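Local coordinates for protein Fe(2+) transporter FeoB (Methanocaldococcus jannaschii, PDB 2WJI) that probably transports ferrous iron across the cell membrane in a GTP-driven system, here represented by its nucleotide-binding G domain, at residues 25-30 / 37-42; 60-65 / 101-106; 90-95 / 124-129; 110-115 / 140-145. All blocks are in the same frame, centred on the assembly; numbering follows the deposited sequence.

Contact 1: residues 25-30 / 37-42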
loop_
_atom_site.group_PDB
_atom_site.type_symbol
_atom_site.label_atom_id
_atom_site.label_comp_id
_atom_site.label_asym_id
_atom_site.label_seq_id
_atom_site.Cartn_x
_atom_site.Cartn_y
_atom_site.Cartn_z
ATOM N N GLY A 25 -6.659 12.173 -4.875
ATOM C CA GLY A 25 -6.916 13.599 -4.771
ATOM C C GLY A 25 -7.869 13.951 -3.641
ATOM O O GLY A 25 -8.316 15.094 -3.528
ATOM N N GLU A 26 -8.185 12.965 -2.805
ATOM C CA GLU A 26 -9.072 13.177 -1.665
ATOM C C GLU A 26 -8.313 13.773 -0.481
ATOM O O GLU A 26 -7.081 13.717 -0.431
ATOM C CB GLU A 26 -9.734 11.858 -1.245
ATOM C CG GLU A 26 -10.591 11.210 -2.324
ATOM C CD GLU A 26 -11.870 11.978 -2.588
ATOM O OE1 GLU A 26 -12.302 12.738 -1.695
ATOM O OE2 GLU A 26 -12.446 11.821 -3.685
ATOM N N ASN A 27 -9.059 14.336 0.468
ATOM C CA ASN A 27 -8.483 14.898 1.687
ATOM C C ASN A 27 -7.269 15.774 1.391
ATOM O O ASN A 27 -6.149 15.440 1.781
ATOM C CB ASN A 27 -8.097 13.776 2.655
ATOM C CG ASN A 27 -9.213 12.766 2.852
ATOM O OD1 ASN A 27 -10.369 13.132 3.067
ATOM N ND2 ASN A 27 -8.869 11.485 2.781
ATOM N N VAL A 28 -7.503 16.891 0.706
ATOM C CA VAL A 28 -6.430 17.772 0.239
ATOM C C VAL A 28 -5.494 18.285 1.340
ATOM O O VAL A 28 -4.420 18.818 1.052
ATOM C CB VAL A 28 -6.997 18.967 -0.556
ATOM C CG1 VAL A 28 -7.303 18.555 -1.991
ATOM C CG2 VAL A 28 -8.237 19.505 0.127
ATOM N N TYR A 29 -5.901 18.130 2.595
ATOM C CA TYR A 29 -5.038 18.462 3.722
ATOM C C TYR A 29 -5.487 17.669 4.945
ATOM O O TYR A 29 -6.365 18.101 5.691
ATOM C CB TYR A 29 -5.071 19.966 4.006
ATOM C CG TYR A 29 -3.782 20.524 4.577
ATOM C CD1 TYR A 29 -3.588 20.615 5.951
ATOM C CD2 TYR A 29 -2.764 20.966 3.741
ATOM C CE1 TYR A 29 -2.414 21.129 6.476
ATOM C CE2 TYR A 29 -1.588 21.481 4.258
ATOM C CZ TYR A 29 -1.419 21.559 5.625
ATOM O OH TYR A 29 -0.252 22.070 6.144
ATOM N N ILE A 30 -4.885 16.498 5.135
ATOM C CA ILE A 30 -5.327 15.570 6.172
ATOM C C ILE A 30 -4.452 15.617 7.423
ATOM O O ILE A 30 -3.224 15.709 7.335
ATOM C CB ILE A 30 -5.389 14.150 5.617
ATOM N N THR A 37 -10.665 17.413 7.799
ATOM C CA THR A 37 -10.797 16.903 9.160
ATOM C C THR A 37 -11.466 15.524 9.204
ATOM O O THR A 37 -11.067 14.662 9.990
ATOM C CB THR A 37 -11.569 17.889 10.070
ATOM O OG1 THR A 37 -12.678 18.442 9.351
ATOM C CG2 THR A 37 -10.658 19.021 10.527
ATOM N N VAL A 38 -12.477 15.322 8.361
ATOM C CA VAL A 38 -13.212 14.056 8.323
ATOM C C VAL A 38 -12.718 13.162 7.190
ATOM O O VAL A 38 -13.348 13.072 6.136
ATOM C CB VAL A 38 -14.722 14.284 8.149
ATOM C CG1 VAL A 38 -15.483 12.990 8.399
ATOM C CG2 VAL A 38 -15.202 15.384 9.085
ATOM N N GLU A 39 -11.601 12.484 7.430
ATOM C CA GLU A 39 -10.881 11.778 6.377
ATOM C C GLU A 39 -11.732 10.783 5.593
ATOM O O GLU A 39 -12.386 9.919 6.168
ATOM C CB GLU A 39 -9.651 11.072 6.950
ATOM C CG GLU A 39 -8.776 10.447 5.890
ATOM C CD GLU A 39 -7.498 9.871 6.447
ATOM O OE1 GLU A 39 -7.353 9.821 7.684
ATOM O OE2 GLU A 39 -6.640 9.466 5.643
ATOM N N LYS A 40 -11.715 10.914 4.271
ATOM C CA LYS A 40 -12.335 9.920 3.407
ATOM C C LYS A 40 -11.413 8.712 3.277
ATOM O O LYS A 40 -10.199 8.855 3.128
ATOM C CB LYS A 40 -12.650 10.515 2.035
ATOM C CG LYS A 40 -13.790 11.522 2.065
ATOM C CD LYS A 40 -14.090 12.083 0.691
ATOM C CE LYS A 40 -15.063 13.247 0.779
ATOM N NZ LYS A 40 -14.556 14.337 1.666
ATOM N N LYS A 41 -11.996 7.521 3.358
ATOM C CA LYS A 41 -11.231 6.282 3.291
ATOM C C LYS A 41 -11.522 5.535 1.989
ATOM O O LYS A 41 -10.966 4.467 1.742
ATOM C CB LYS A 41 -11.564 5.394 4.489
ATOM C CG LYS A 41 -11.650 6.155 5.801
ATOM C CD LYS A 41 -10.280 6.382 6.419
ATOM C CE LYS A 41 -9.803 5.138 7.144
ATOM N NZ LYS A 41 -8.577 5.405 7.930
ATOM N N GLU A 42 -12.404 6.100 1.169
ATOM C CA GLU A 42 -12.700 5.541 -0.146
ATOM C C GLU A 42 -12.597 6.597 -1.233
ATOM O O GLU A 42 -12.999 7.744 -1.038
ATOM C CB GLU A 42 -14.085 4.895 -0.169
ATOM C CG GLU A 42 -14.093 3.465 0.331
ATOM C CD GLU A 42 -15.488 2.873 0.398
ATOM O OE1 GLU A 42 -16.253 3.260 1.309
ATOM O OE2 GLU A 42 -15.812 2.010 -0.447
HETATM O O HOH W 1 -8.744 15.658 6.403
#
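Asn27 grips the backbone of Lys40 with both ends of its carboxamide, a neat example of a side-chain amide doing the work of a peptide group. OD1 of Asn27 accepts the N-H of Lys40 at 2.9 Å in an almost straight bond (177°), although the donor arrives tilted from the carbonyl plane. ND2 of Asn27 in turn donates to Lys40 O at 3.0 Å, lying on a lone pair of that oxygen and with the acceptor in its own amide plane. Having one acceptor and one donor partner settles which end of the amide is which and fixes its rotation. The chain of Glu39 crosses this amide at about a right angle, CG resting 3.3 Å from Asn27 ND2. Glu26 brings OE1 to within 3.1 Å of Lys40 CD, but Lys40 NZ lies 4.4 Å from that oxygen, beyond a salt bridge. The backbone of Glu26 is tied instead to Thr24 and Asn21. Farther along, a water accepts from Thr37 N at 3.0 Å and reaches Tyr29 O weakly. The chemistry suggests that backbone-directed amide bonds, more than paired charges, close this surface loop, probably the first switch region, with GTP-binding residues Thr37 to Glu39.

Contact 2: residues 60-65 / 101-106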
loop_
_atom_site.group_PDB
_atom_site.type_symbol
_atom_site.label_atom_id
_atom_site.label_comp_id
_atom_site.label_asym_id
_atom_site.label_seq_id
_atom_site.Cartn_x
_atom_site.Cartn_y
_atom_site.Cartn_z
ATOM N N VAL A 60 -2.395 -1.498 10.817
ATOM C CA VAL A 60 -2.247 -2.704 11.623
ATOM C C VAL A 60 -0.805 -3.194 11.579
ATOM O O VAL A 60 -0.083 -2.928 10.613
ATOM C CB VAL A 60 -3.188 -3.829 11.145
ATOM C CG1 VAL A 60 -4.646 -3.463 11.430
ATOM C CG2 VAL A 60 -2.987 -4.107 9.655
ATOM N N TYR A 61 -0.384 -3.888 12.631
ATOM C CA TYR A 61 0.958 -4.473 12.671
ATOM C C TYR A 61 0.935 -5.942 12.260
ATOM O O TYR A 61 1.966 -6.518 11.895
ATOM C CB TYR A 61 1.567 -4.350 14.066
ATOM C CG TYR A 61 2.006 -2.958 14.441
ATOM C CD1 TYR A 61 3.106 -2.366 13.829
ATOM C CD2 TYR A 61 1.330 -2.240 15.415
ATOM C CE1 TYR A 61 3.518 -1.089 14.180
ATOM C CE2 TYR A 61 1.729 -0.966 15.770
ATOM C CZ TYR A 61 2.822 -0.395 15.152
ATOM O OH TYR A 61 3.212 0.878 15.512
ATOM N N SER A 62 -0.249 -6.541 12.331
ATOM C CA SER A 62 -0.443 -7.936 11.954
ATOM C C SER A 62 -1.924 -8.208 11.713
ATOM O O SER A 62 -2.756 -7.316 11.882
ATOM C CB SER A 62 0.087 -8.859 13.048
ATOM O OG SER A 62 -0.509 -8.544 14.292
ATOM N N LEU A 63 -2.255 -9.437 11.330
ATOM C CA LEU A 63 -3.649 -9.801 11.070
ATOM C C LEU A 63 -4.179 -10.919 11.969
ATOM O O LEU A 63 -4.956 -11.776 11.537
ATOM C CB LEU A 63 -3.859 -10.138 9.598
ATOM C CG LEU A 63 -3.682 -8.923 8.683
ATOM C CD1 LEU A 63 -3.728 -9.300 7.215
ATOM C CD2 LEU A 63 -4.721 -7.858 8.999
ATOM N N THR A 64 -3.762 -10.904 13.223
ATOM C CA THR A 64 -4.369 -11.772 14.215
ATOM C C THR A 64 -5.637 -11.072 14.685
ATOM O O THR A 64 -6.041 -10.071 14.103
ATOM C CB THR A 64 -3.417 -12.023 15.386
ATOM O OG1 THR A 64 -3.095 -10.776 16.014
ATOM C CG2 THR A 64 -2.137 -12.676 14.880
ATOM N N ALA A 65 -6.265 -11.580 15.736
ATOM C CA ALA A 65 -7.524 -11.004 16.191
ATOM C C ALA A 65 -7.371 -10.284 17.528
ATOM O O ALA A 65 -7.973 -10.681 18.525
ATOM C CB ALA A 65 -8.589 -12.086 16.284
ATOM N N THR A 101 3.528 -8.151 6.151
ATOM C CA THR A 101 3.737 -8.593 4.775
ATOM C C THR A 101 3.641 -10.110 4.597
ATOM O O THR A 101 3.028 -10.594 3.646
ATOM C CB THR A 101 5.099 -8.112 4.235
ATOM O OG1 THR A 101 5.179 -6.682 4.329
ATOM C CG2 THR A 101 5.284 -8.534 2.788
ATOM N N LEU A 102 4.258 -10.856 5.506
ATOM C CA LEU A 102 4.247 -12.320 5.453
ATOM C C LEU A 102 2.861 -12.913 5.652
ATOM O O LEU A 102 2.501 -13.896 4.999
ATOM C CB LEU A 102 5.214 -12.905 6.488
ATOM C CG LEU A 102 6.664 -13.095 6.037
ATOM C CD1 LEU A 102 7.078 -12.036 5.022
ATOM C CD2 LEU A 102 7.591 -13.066 7.238
ATOM N N GLN A 103 2.089 -12.326 6.563
ATOM C CA GLN A 103 0.718 -12.772 6.782
ATOM C C GLN A 103 -0.163 -12.534 5.549
ATOM O O GLN A 103 -1.043 -13.342 5.241
ATOM C CB GLN A 103 0.126 -12.101 8.024
ATOM C CG GLN A 103 0.895 -12.421 9.313
ATOM C CD GLN A 103 0.294 -11.770 10.544
ATOM O OE1 GLN A 103 -0.825 -11.262 10.510
ATOM N NE2 GLN A 103 1.039 -11.786 11.643
ATOM N N LEU A 104 0.083 -11.433 4.838
ATOM C CA LEU A 104 -0.664 -11.142 3.612
ATOM C C LEU A 104 -0.370 -12.166 2.523
ATOM O O LEU A 104 -1.279 -12.617 1.821
ATOM C CB LEU A 104 -0.363 -9.726 3.110
ATOM C CG LEU A 104 -0.824 -8.609 4.049
ATOM C CD1 LEU A 104 -0.299 -7.247 3.584
ATOM C CD2 LEU A 104 -2.340 -8.603 4.127
ATOM N N MET A 105 0.898 -12.533 2.383
ATOM C CA MET A 105 1.282 -13.573 1.440
ATOM C C MET A 105 0.615 -14.891 1.816
ATOM O O MET A 105 0.089 -15.608 0.960
ATOM C CB MET A 105 2.798 -13.751 1.427
ATOM C CG MET A 105 3.559 -12.542 0.942
ATOM S SD MET A 105 5.332 -12.714 1.215
ATOM C CE MET A 105 5.964 -11.327 0.284
ATOM N N GLU A 106 0.631 -15.200 3.109
ATOM C CA GLU A 106 0.090 -16.463 3.594
ATOM C C GLU A 106 -1.384 -16.641 3.248
ATOM O O GLU A 106 -1.823 -17.750 2.942
ATOM C CB GLU A 106 0.307 -16.602 5.104
ATOM C CG GLU A 106 -0.165 -17.924 5.672
ATOM C CD GLU A 106 0.565 -18.305 6.941
ATOM O OE1 GLU A 106 0.090 -19.220 7.649
ATOM O OE2 GLU A 106 1.615 -17.693 7.231
#
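Gln103 stretches from helix 94-106 to the backbone of Leu63, showing how one polar side chain can tie a loop to a neighbouring helix. Its CG stands beside the backbone N (chi1 -61°) and the chain is extended beyond, which carries the amide across to the loop. There OE1 of Gln103 accepts from Leu63 N at 2.5 Å, a very short bond whose exact length deserves caution, bent to 155°. The same oxygen lies 3.4 Å from Leu63 CB, while NE2 of Gln103 rests against Ser62 CB, also at 3.4 Å. The next residue, Leu104, changes the chemistry: its CD2 meets Leu63 CD1 at 3.5 Å, a tight carbon contact between side chains that cross at about a right angle. Ile77 of helix 68-80 and Ile9 of strand 3-9 also pack on Leu104, and Leu100 and Met107 lie against Leu63, so the buried leucine pair belongs to a wider apolar core. Thr64, at the edge, turns its hydroxyl to Glu70 instead. Segment 60-65 follows the predicted GTP-binding residues Asp56 to Gly59, and the arrangement is that of a G domain, whose switch II region, to which 60-65 probably belongs, runs past the helix after strand 84-90.

Contact 3: residues 90-95 / 124-129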
loop_
_atom_site.group_PDB
_atom_site.type_symbol
_atom_site.label_atom_id
_atom_site.label_comp_id
_atom_site.label_asym_id
_atom_site.label_seq_id
_atom_site.Cartn_x
_atom_site.Cartn_y
_atom_site.Cartn_z
ATOM N N ASP A 90 7.387 1.093 5.383
ATOM C CA ASP A 90 8.327 2.173 5.663
ATOM C C ASP A 90 9.733 1.681 5.361
ATOM O O ASP A 90 10.198 0.716 5.965
ATOM C CB ASP A 90 8.199 2.604 7.130
ATOM C CG ASP A 90 9.107 3.784 7.498
ATOM O OD1 ASP A 90 9.987 4.173 6.695
ATOM O OD2 ASP A 90 8.937 4.322 8.617
ATOM N N ALA A 91 10.403 2.336 4.413
ATOM C CA ALA A 91 11.758 1.948 4.019
ATOM C C ALA A 91 12.738 1.992 5.187
ATOM O O ALA A 91 13.762 1.314 5.155
ATOM C CB ALA A 91 12.262 2.824 2.890
ATOM N N THR A 92 12.433 2.793 6.206
ATOM C CA THR A 92 13.344 2.922 7.353
ATOM C C THR A 92 13.022 1.981 8.517
ATOM O O THR A 92 13.661 2.047 9.569
ATOM C CB THR A 92 13.424 4.372 7.887
ATOM O OG1 THR A 92 12.167 4.743 8.470
ATOM C CG2 THR A 92 13.793 5.336 6.765
ATOM N N ALA A 93 12.026 1.116 8.339
ATOM C CA ALA A 93 11.700 0.128 9.366
ATOM C C ALA A 93 11.222 -1.161 8.717
ATOM O O ALA A 93 10.120 -1.640 8.987
ATOM C CB ALA A 93 10.644 0.670 10.327
ATOM N N LEU A 94 12.067 -1.733 7.870
ATOM C CA LEU A 94 11.644 -2.838 7.016
ATOM C C LEU A 94 11.270 -4.086 7.812
ATOM O O LEU A 94 10.200 -4.652 7.600
ATOM C CB LEU A 94 12.726 -3.167 5.991
ATOM C CG LEU A 94 12.220 -3.235 4.555
ATOM C CD1 LEU A 94 11.408 -1.984 4.258
ATOM C CD2 LEU A 94 13.380 -3.378 3.583
ATOM N N GLU A 95 12.144 -4.504 8.728
ATOM C CA GLU A 95 11.920 -5.731 9.499
ATOM C C GLU A 95 10.580 -5.706 10.219
ATOM O O GLU A 95 9.825 -6.678 10.173
ATOM C CB GLU A 95 13.055 -5.979 10.503
ATOM C CG GLU A 95 12.935 -7.315 11.236
ATOM C CD GLU A 95 14.107 -7.606 12.172
ATOM O OE1 GLU A 95 14.695 -6.652 12.735
ATOM O OE2 GLU A 95 14.435 -8.801 12.347
ATOM N N LEU A 124 19.224 9.183 5.902
ATOM C CA LEU A 124 19.738 8.473 7.070
ATOM C C LEU A 124 20.756 7.403 6.682
ATOM O O LEU A 124 21.153 6.578 7.514
ATOM C CB LEU A 124 18.593 7.844 7.872
ATOM C CG LEU A 124 17.595 8.831 8.478
ATOM C CD1 LEU A 124 16.646 8.123 9.419
ATOM C CD2 LEU A 124 18.327 9.957 9.204
ATOM N N GLY A 125 21.155 7.414 5.415
ATOM C CA GLY A 125 22.210 6.543 4.925
ATOM C C GLY A 125 21.825 5.084 4.776
ATOM O O GLY A 125 22.689 4.228 4.577
ATOM N N ILE A 126 20.529 4.802 4.863
ATOM C CA ILE A 126 20.019 3.441 4.754
ATOM C C ILE A 126 19.782 3.064 3.290
ATOM O O ILE A 126 19.032 3.738 2.580
ATOM C CB ILE A 126 18.710 3.285 5.531
ATOM C CG1 ILE A 126 18.918 3.656 6.999
ATOM C CG2 ILE A 126 18.172 1.869 5.397
ATOM C CD1 ILE A 126 17.644 3.732 7.787
ATOM N N GLU A 127 20.423 1.987 2.844
ATOM C CA GLU A 127 20.294 1.539 1.461
ATOM C C GLU A 127 19.388 0.322 1.346
ATOM O O GLU A 127 19.570 -0.668 2.055
ATOM C CB GLU A 127 21.667 1.208 0.876
ATOM C CG GLU A 127 22.434 0.163 1.668
ATOM C CD GLU A 127 23.471 -0.557 0.829
ATOM O OE1 GLU A 127 24.491 -1.006 1.394
ATOM O OE2 GLU A 127 23.262 -0.670 -0.397
ATOM N N ILE A 128 18.410 0.395 0.453
ATOM C CA ILE A 128 17.531 -0.739 0.202
ATOM C C ILE A 128 17.745 -1.261 -1.212
ATOM O O ILE A 128 17.557 -0.528 -2.182
ATOM C CB ILE A 128 16.047 -0.353 0.343
ATOM C CG1 ILE A 128 15.813 0.457 1.618
ATOM C CG2 ILE A 128 15.181 -1.596 0.323
ATOM C CD1 ILE A 128 15.993 -0.333 2.888
ATOM N N ASP A 129 18.141 -2.523 -1.335
ATOM C CA ASP A 129 18.245 -3.139 -2.652
ATOM C C ASP A 129 16.864 -3.608 -3.103
ATOM O O ASP A 129 16.428 -4.707 -2.760
ATOM C CB ASP A 129 19.235 -4.307 -2.636
ATOM C CG ASP A 129 19.641 -4.751 -4.037
ATOM O OD1 ASP A 129 18.887 -4.489 -5.000
ATOM O OD2 ASP A 129 20.720 -5.365 -4.174
#
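The turn that leads from strand 84-90 into helix 94-106 packs on the connection between helices 118-123 and 130-137, with Ala91, Thr92 and Leu94 set against Ile126 and Ile128. Ile128 makes the largest single contribution. With CG1 beside the backbone N (chi1 -47°) and a further bend at chi2, its CD1 comes 3.6 Å from Ala91 O and 4.1 Å from Leu94 CD2, the side chains of Leu94 and Ile128 meeting tip to tip. The other branch of Ile128, CG2, touches the same leucine methyl. Ile126 adds a looser contact, CD1 to Thr92 CB at 4.3 Å. Cutting Ile128 back to an alanine removes both branches and would probably cost Leu94 CD2 its methyl partners here, opening a gap between turn and loop.

The turn has its own internal bracing. Asp90 OD1 accepts from Thr92 N at 2.9 Å, an Asx turn, and from Thr92 OG1 at the same 2.9 Å; both donors come over one face of the carboxylate. A type I beta turn is closed by Ala93 N bonding to Asp90 O at 3.0 Å. On the opposing loop, Gly125, with positive phi, is the C-prime residue of the Schellman motif that ends helix 118-123, and Asp129 caps the next helix through Lys132 N. Beneath the contact lies Leu115, while Ala91 also touches Met118 of the GTP-binding set Asn116 to Asp119. The arrangement is that of a P-loop G domain, in which the loop after one strand packs beside the guanine-recognising NKxD motif after the next.

Contact 4: residues 110-115 / 140-145. With GNP (phosphoaminophosphonic acid-guanylate ester), chain C.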
loop_
_atom_site.group_PDB
_atom_site.type_symbol
_atom_site.label_atom_id
_atom_site.label_comp_id
_atom_site.label_asym_id
_atom_site.label_seq_id
_atom_site.Cartn_x
_atom_site.Cartn_y
_atom_site.Cartn_z
ATOM N N ASN A 110 -3.377 -11.110 -3.575
ATOM C CA ASN A 110 -2.639 -10.566 -4.712
ATOM C C ASN A 110 -1.949 -9.287 -4.265
ATOM O O ASN A 110 -2.600 -8.273 -4.025
ATOM C CB ASN A 110 -3.580 -10.259 -5.876
ATOM C CG ASN A 110 -2.831 -9.926 -7.156
ATOM O OD1 ASN A 110 -1.678 -10.319 -7.329
ATOM N ND2 ASN A 110 -3.488 -9.211 -8.062
ATOM N N LEU A 111 -0.628 -9.328 -4.165
ATOM C CA LEU A 111 0.077 -8.323 -3.386
ATOM C C LEU A 111 1.045 -7.486 -4.209
ATOM O O LEU A 111 1.623 -7.962 -5.184
ATOM C CB LEU A 111 0.821 -9.008 -2.243
ATOM C CG LEU A 111 1.382 -8.141 -1.122
ATOM C CD1 LEU A 111 0.264 -7.416 -0.381
ATOM C CD2 LEU A 111 2.180 -9.013 -0.170
ATOM N N LEU A 112 1.206 -6.234 -3.790
ATOM C CA LEU A 112 2.151 -5.300 -4.388
ATOM C C LEU A 112 2.704 -4.424 -3.274
ATOM O O LEU A 112 1.950 -3.899 -2.449
ATOM C CB LEU A 112 1.467 -4.419 -5.426
ATOM C CG LEU A 112 2.318 -3.259 -5.944
ATOM C CD1 LEU A 112 3.599 -3.791 -6.550
ATOM C CD2 LEU A 112 1.551 -2.429 -6.974
ATOM N N LEU A 113 4.019 -4.263 -3.257
ATOM C CA LEU A 113 4.684 -3.571 -2.164
ATOM C C LEU A 113 5.038 -2.138 -2.554
ATOM O O LEU A 113 5.768 -1.910 -3.517
ATOM C CB LEU A 113 5.944 -4.338 -1.771
ATOM C CG LEU A 113 6.166 -4.565 -0.279
ATOM C CD1 LEU A 113 4.888 -5.079 0.340
ATOM C CD2 LEU A 113 7.304 -5.549 -0.053
ATOM N N ALA A 114 4.498 -1.177 -1.813
ATOM C CA ALA A 114 4.860 0.221 -1.974
ATOM C C ALA A 114 5.809 0.608 -0.844
ATOM O O ALA A 114 5.418 0.664 0.323
ATOM C CB ALA A 114 3.616 1.101 -1.977
ATOM N N LEU A 115 7.056 0.877 -1.217
ATOM C CA LEU A 115 8.141 1.120 -0.279
ATOM C C LEU A 115 8.323 2.622 -0.119
ATOM O O LEU A 115 8.988 3.279 -0.933
ATOM C CB LEU A 115 9.411 0.459 -0.812
ATOM C CG LEU A 115 10.692 0.480 0.016
ATOM C CD1 LEU A 115 10.541 -0.334 1.290
ATOM C CD2 LEU A 115 11.827 -0.058 -0.832
ATOM N N LYS A 140 6.201 -7.576 -6.490
ATOM C CA LYS A 140 6.723 -6.348 -7.083
ATOM C C LYS A 140 6.877 -5.254 -6.024
ATOM O O LYS A 140 6.027 -5.113 -5.138
ATOM C CB LYS A 140 5.801 -5.877 -8.204
ATOM C CG LYS A 140 6.531 -5.542 -9.495
ATOM C CD LYS A 140 7.421 -6.706 -9.937
ATOM C CE LYS A 140 6.641 -8.016 -10.032
ATOM N NZ LYS A 140 7.526 -9.217 -9.922
ATOM N N VAL A 141 7.961 -4.490 -6.116
ATOM C CA VAL A 141 8.253 -3.436 -5.151
ATOM C C VAL A 141 8.359 -2.081 -5.832
ATOM O O VAL A 141 9.135 -1.909 -6.771
ATOM C CB VAL A 141 9.578 -3.695 -4.399
ATOM C CG1 VAL A 141 9.922 -2.499 -3.526
ATOM C CG2 VAL A 141 9.482 -4.964 -3.563
ATOM N N VAL A 142 7.585 -1.116 -5.350
ATOM C CA VAL A 142 7.625 0.234 -5.902
ATOM C C VAL A 142 8.217 1.218 -4.905
ATOM O O VAL A 142 7.598 1.519 -3.889
ATOM C CB VAL A 142 6.215 0.724 -6.285
ATOM C CG1 VAL A 142 6.295 2.083 -6.963
ATOM C CG2 VAL A 142 5.525 -0.287 -7.181
ATOM N N PRO A 143 9.422 1.732 -5.194
ATOM C CA PRO A 143 10.044 2.711 -4.295
ATOM C C PRO A 143 9.410 4.089 -4.454
ATOM O O PRO A 143 9.267 4.568 -5.570
ATOM C CB PRO A 143 11.502 2.755 -4.772
ATOM C CG PRO A 143 11.673 1.583 -5.698
ATOM C CD PRO A 143 10.325 1.307 -6.273
ATOM N N LEU A 144 9.037 4.736 -3.360
ATOM C CA LEU A 144 8.509 6.086 -3.491
ATOM C C LEU A 144 8.735 6.965 -2.272
ATOM O O LEU A 144 9.147 6.492 -1.214
ATOM C CB LEU A 144 7.026 6.056 -3.865
ATOM C CG LEU A 144 6.001 5.474 -2.896
ATOM C CD1 LEU A 144 4.612 5.927 -3.286
ATOM C CD2 LEU A 144 6.079 3.954 -2.855
ATOM N N SER A 145 8.478 8.255 -2.445
ATOM C CA SER A 145 8.461 9.192 -1.332
ATOM C C SER A 145 7.193 10.018 -1.470
ATOM O O SER A 145 7.189 11.057 -2.140
ATOM C CB SER A 145 9.696 10.094 -1.351
ATOM O OG SER A 145 10.884 9.322 -1.351
HETATM P PG GNP C . -2.127 5.993 10.334
HETATM O O1G GNP C . -3.395 6.079 9.547
HETATM O O2G GNP C . -1.688 4.569 10.622
HETATM O O3G GNP C . -2.463 6.797 11.566
HETATM N N3B GNP C . -0.932 6.744 9.570
HETATM P PB GNP C . -0.644 6.777 7.994
HETATM O O1B GNP C . -0.134 5.461 7.561
HETATM O O2B GNP C . -1.853 7.242 7.315
HETATM O O3A GNP C . 0.471 7.802 7.728
HETATM P PA GNP C . 0.317 9.236 7.165
HETATM O O1A GNP C . 0.204 9.168 5.685
HETATM O O2A GNP C . -0.735 10.000 7.873
HETATM O "O5'" GNP C . 1.689 9.926 7.472
HETATM C "C5'" GNP C . 2.412 9.566 8.642
HETATM C "C4'" GNP C . 3.633 10.456 8.783
HETATM O "O4'" GNP C . 4.681 10.037 7.868
HETATM C "C3'" GNP C . 3.382 11.932 8.496
HETATM O "O3'" GNP C . 4.219 12.722 9.331
HETATM C "C2'" GNP C . 3.826 12.060 7.053
HETATM O "O2'" GNP C . 4.258 13.369 6.748
HETATM C "C1'" GNP C . 5.023 11.124 7.045
HETATM N N9 GNP C . 5.328 10.667 5.700
HETATM C C8 GNP C . 4.440 10.153 4.784
HETATM N N7 GNP C . 5.006 9.845 3.648
HETATM C C5 GNP C . 6.347 10.190 3.819
HETATM C C6 GNP C . 7.446 10.087 2.932
HETATM O O6 GNP C . 7.455 9.659 1.766
HETATM N N1 GNP C . 8.633 10.552 3.504
HETATM C C2 GNP C . 8.744 11.055 4.782
HETATM N N2 GNP C . 9.972 11.456 5.161
HETATM N N3 GNP C . 7.720 11.151 5.624
HETATM C C4 GNP C . 6.559 10.705 5.079
HETATM O O HOH W 2 3.533 -8.594 -7.228
#
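Leu113 O takes a hydrogen bond and a CA-H...O contact from the neighbouring strand: Val142 N donates to it at 2.7 Å, nearly along the C=O axis, and the CA-H of Val141 approaches it as well, with CA 3.3 Å from the oxygen. The ladder runs on in parallel register. Leu113 N bonds to Lys140 O at 2.9 Å, Leu115 N to Val142 O at 2.8 Å, and Leu144 N to Leu115 O, likewise at 2.8 Å; the last two donors are tilted from their carbonyl planes. Where the ladder begins, a water takes the N-H of Lys140 and donates to Leu111 O.

The strand side chains alternate between the two faces of the sheet. Val141 spreads its branches along one of them: CG2, set beside the backbone N, lies 4.0 Å from Leu113 CB, and CG1, anti to that N, rests 4.0 Å from Leu115 CB. A glycine in place of Val141 is likely to leave Leu113 CB and Leu115 CB without their methyl partners on this strand and open a gap beside them. Ala114 and Val142 point to the other face, where Leu112 and Val142 meet helix 152-162; just past the strand, Leu144 CD2 packs on Ala114 CB. Farther on, Ser145 brings its backbone C within 3.3 Å of O6 of the GTP analogue. Two neighbouring parallel strands, joined through helices, are typical of the alpha/beta G domain, whose last two strands lead to the guanine-binding loops; Ser145 opens its G5 motif, which rearranges when nucleotide is released.

All four contacts lie in one G domain, and contact 4 is the central one, joining the last two parallel strands of its mixed sheet. Helix 94-106 serves both contact 3, at its start, and contact 2, toward its end, with centres about 20 Å apart. Both touch contact 4: Leu94 and Ile128 pack on Leu115, Leu104 and Met105 on Leu111. Contact 1 stands apart, its centre about 22 to 28 Å from the centres of the others, and closes first along the chain. Contact 2 follows, its segments alternating with those of contact 3, which in turn alternate with those of contact 4. The partly unmodelled loop near the magnesium is thus separated from the ends of the last two strands, which lead to the guanine-binding residues.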